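Long-range contact in 5-carboxyvanillate decarboxylase (Sphingomonas paucimobilis, PDB 4L6D), which probably removes a carboxyl group from 5-carboxyvanillate to give vanillate, using a manganese-centred active site of the amidohydrolase fold: residues L169-P175 with K222-H227. Residues are numbered along the deposited sequence; the frame is centred on the assembly and turned at random.
Sequences LALYIHP and KIVLGH. With MN (manganese (II) ion), chain I; VNL (4-hydroxy-3-methoxybenzoate), chain J.
Three backbone hydrogen bonds join L171 and I173 to K222 and V224: L171 N gives to K222 O at 2.8 Å, V224 N to L171 O, and I173 N to V224 O at 2.9 Å. L171 thus uses its N and O on the two residues flanking I223, which with the 34° between strand directions marks parallel pairing. Water extends the link at both ends, joining L169 O to K222 N and I173 O to G226 N.

Strands 171-174 and 223-225 are the fifth and sixth of the (βα)8 barrel in the amidohydrolase fold, and their C-terminal ends face the active site.

Apolar packing divides between the two faces of the sheet. On one, V224 CG1 lies over a face of the Y172 ring, 3.9 Å from its centroid and 21° off the normal, a CH-pi contact. With CG anti to the backbone N (chi1 -156°), the Y172 ring extends along the neighbouring strand until OH comes 3.3 Å from G226 CA; that hydroxyl is hydrogen-bonded to E8 and T270. Replacing the tyrosine by an alanine would probably leave V224 CG1 without its aromatic partner and E8, a metal ligand, without this second-shell hydrogen bond. On the other face, L171 and I223 run side by side, and I173 CD1 meets I223 CG2 at 3.7 Å.

At the C-terminal end of strand 171-174, H174 NE2 binds manganese at 2.2 Å, alongside E8, D297, a water and vanillate O3, while ND1 donates to P175 O in the carbonyl plane, which should restrain ring rotation. P175 CD meets the H227 ring at its edge, 3.5 Å from CE1; H227 NE2 is hydrogen-bonded to D297 and ND1 to E230.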
loop_
_atom_site.group_PDB
_atom_site.type_symbol
_atom_site.label_atom_id
_atom_site.label_comp_id
_atom_site.label_asym_id
_atom_site.label_seq_id
_atom_site.Cartn_x
_atom_site.Cartn_y
_atom_site.Cartn_z
ATOM N N LEU A 169 -6.997 14.287 -22.758
ATOM C CA LEU A 169 -7.336 14.611 -21.363
ATOM C C LEU A 169 -6.668 13.670 -20.373
ATOM O O LEU A 169 -6.677 12.445 -20.552
ATOM C CB LEU A 169 -8.852 14.546 -21.147
ATOM C CG LEU A 169 -9.696 15.549 -21.942
ATOM C CD1 LEU A 169 -11.156 15.364 -21.596
ATOM C CD2 LEU A 169 -9.249 16.983 -21.656
ATOM N N ALA A 170 -6.123 14.242 -19.305
ATOM C CA ALA A 170 -5.619 13.447 -18.199
ATOM C C ALA A 170 -6.786 12.852 -17.407
ATOM O O ALA A 170 -7.816 13.505 -17.233
ATOM C CB ALA A 170 -4.737 14.297 -17.299
ATOM N N LEU A 171 -6.629 11.610 -16.953
ATOM C CA LEU A 171 -7.645 10.960 -16.126
ATOM C C LEU A 171 -7.188 10.872 -14.680
ATOM O O LEU A 171 -6.200 10.206 -14.370
ATOM C CB LEU A 171 -7.940 9.555 -16.648
ATOM C CG LEU A 171 -8.880 8.721 -15.771
ATOM C CD1 LEU A 171 -10.301 9.297 -15.763
ATOM C CD2 LEU A 171 -8.904 7.281 -16.255
ATOM N N TYR A 172 -7.912 11.551 -13.795
ATOM C CA TYR A 172 -7.671 11.440 -12.364
ATOM C C TYR A 172 -8.397 10.193 -11.891
ATOM O O TYR A 172 -9.622 10.119 -11.987
ATOM C CB TYR A 172 -8.228 12.681 -11.658
ATOM C CG TYR A 172 -7.593 13.018 -10.321
ATOM C CD1 TYR A 172 -7.548 12.087 -9.288
ATOM C CD2 TYR A 172 -7.056 14.284 -10.092
ATOM C CE1 TYR A 172 -6.988 12.405 -8.060
ATOM C CE2 TYR A 172 -6.491 14.618 -8.877
ATOM C CZ TYR A 172 -6.449 13.670 -7.870
ATOM O OH TYR A 172 -5.882 14.017 -6.673
ATOM N N ILE A 173 -7.653 9.190 -11.432
ATOM C CA ILE A 173 -8.294 8.021 -10.834
ATOM C C ILE A 173 -8.352 8.237 -9.335
ATOM O O ILE A 173 -7.387 7.963 -8.608
ATOM C CB ILE A 173 -7.606 6.686 -11.197
ATOM C CG1 ILE A 173 -7.593 6.495 -12.717
ATOM C CG2 ILE A 173 -8.362 5.534 -10.551
ATOM C CD1 ILE A 173 -6.874 5.223 -13.179
ATOM N N HIS A 174 -9.496 8.758 -8.902
ATOM C CA HIS A 174 -9.785 9.052 -7.504
ATOM C C HIS A 174 -10.156 7.745 -6.807
ATOM O O HIS A 174 -10.573 6.799 -7.458
ATOM C CB HIS A 174 -10.963 10.030 -7.483
ATOM C CG HIS A 174 -11.293 10.570 -6.129
ATOM N ND1 HIS A 174 -12.088 9.893 -5.227
ATOM C CD2 HIS A 174 -10.931 11.723 -5.521
ATOM C CE1 HIS A 174 -12.204 10.609 -4.125
ATOM N NE2 HIS A 174 -11.510 11.724 -4.276
ATOM N N PRO A 175 -10.005 7.668 -5.477
ATOM C CA PRO A 175 -10.456 6.434 -4.818
ATOM C C PRO A 175 -11.978 6.229 -4.780
ATOM O O PRO A 175 -12.786 7.127 -5.011
ATOM C CB PRO A 175 -9.930 6.585 -3.377
ATOM C CG PRO A 175 -8.808 7.584 -3.491
ATOM C CD PRO A 175 -9.209 8.523 -4.578
ATOM N N LYS A 222 -2.487 9.847 -19.851
ATOM C CA LYS A 222 -1.985 10.486 -18.641
ATOM C C LYS A 222 -2.964 10.204 -17.507
ATOM O O LYS A 222 -4.160 10.491 -17.616
ATOM C CB LYS A 222 -1.782 11.992 -18.820
ATOM C CG LYS A 222 -1.149 12.695 -17.608
ATOM C CD LYS A 222 0.346 12.344 -17.435
ATOM C CE LYS A 222 1.211 13.120 -18.422
ATOM N NZ LYS A 222 2.614 12.607 -18.489
ATOM N N ILE A 223 -2.438 9.615 -16.444
ATOM C CA ILE A 223 -3.206 9.233 -15.262
ATOM C C ILE A 223 -2.709 10.046 -14.074
ATOM O O ILE A 223 -1.503 10.249 -13.910
ATOM C CB ILE A 223 -3.020 7.729 -14.947
ATOM C CG1 ILE A 223 -3.324 6.861 -16.178
ATOM C CG2 ILE A 223 -3.855 7.315 -13.717
ATOM C CD1 ILE A 223 -4.754 6.944 -16.678
ATOM N N VAL A 224 -3.635 10.526 -13.248
ATOM C CA VAL A 224 -3.257 11.270 -12.056
ATOM C C VAL A 224 -3.786 10.535 -10.820
ATOM O O VAL A 224 -4.937 10.083 -10.798
ATOM C CB VAL A 224 -3.785 12.715 -12.118
ATOM C CG1 VAL A 224 -3.567 13.427 -10.782
ATOM C CG2 VAL A 224 -3.094 13.495 -13.263
ATOM N N LEU A 225 -2.921 10.375 -9.820
ATOM C CA LEU A 225 -3.298 9.742 -8.557
ATOM C C LEU A 225 -3.082 10.677 -7.374
ATOM O O LEU A 225 -1.998 11.253 -7.214
ATOM C CB LEU A 225 -2.470 8.476 -8.336
ATOM C CG LEU A 225 -2.658 7.341 -9.339
ATOM C CD1 LEU A 225 -1.689 6.218 -8.973
ATOM C CD2 LEU A 225 -4.082 6.815 -9.316
ATOM N N GLY A 226 -4.109 10.811 -6.541
ATOM C CA GLY A 226 -4.024 11.625 -5.345
ATOM C C GLY A 226 -3.329 10.913 -4.194
ATOM O O GLY A 226 -2.771 9.824 -4.363
ATOM N N HIS A 227 -3.341 11.551 -3.029
ATOM C CA HIS A 227 -2.825 10.933 -1.804
ATOM C C HIS A 227 -1.399 10.459 -1.984
ATOM O O HIS A 227 -1.048 9.314 -1.667
ATOM C CB HIS A 227 -3.803 9.843 -1.352
ATOM C CG HIS A 227 -5.215 10.297 -1.511
ATOM N ND1 HIS A 227 -6.046 9.808 -2.495
ATOM C CD2 HIS A 227 -5.886 11.319 -0.922
ATOM C CE1 HIS A 227 -7.185 10.480 -2.476
ATOM N NE2 HIS A 227 -7.114 11.398 -1.527
HETATM MN MN MN I . -11.009 13.166 -2.693
HETATM C C1 VNL J . -13.733 11.163 2.125
HETATM C CO1 VNL J . -12.491 11.792 1.964
HETATM C CO2 VNL J . -14.555 10.877 1.017
HETATM C CM1 VNL J . -12.043 12.158 0.682
HETATM C CM2 VNL J . -14.125 11.219 -0.263
HETATM O OM VNL J . -14.852 10.980 -1.400
HETATM C CZ VNL J . -12.831 11.887 -0.437
HETATM C CC VNL J . -14.211 10.817 3.511
HETATM C CV VNL J . -16.128 10.317 -1.318
HETATM O O1 VNL J . -13.653 11.318 4.524
HETATM O O2 VNL J . -15.214 10.074 3.627
HETATM O O3 VNL J . -12.631 12.484 -1.650
HETATM O O HOH W 1 -4.670 10.784 -21.444
HETATM O O HOH W 2 -6.286 9.081 -6.330
HETATM O O HOH W 3 -11.963 14.804 -3.797
#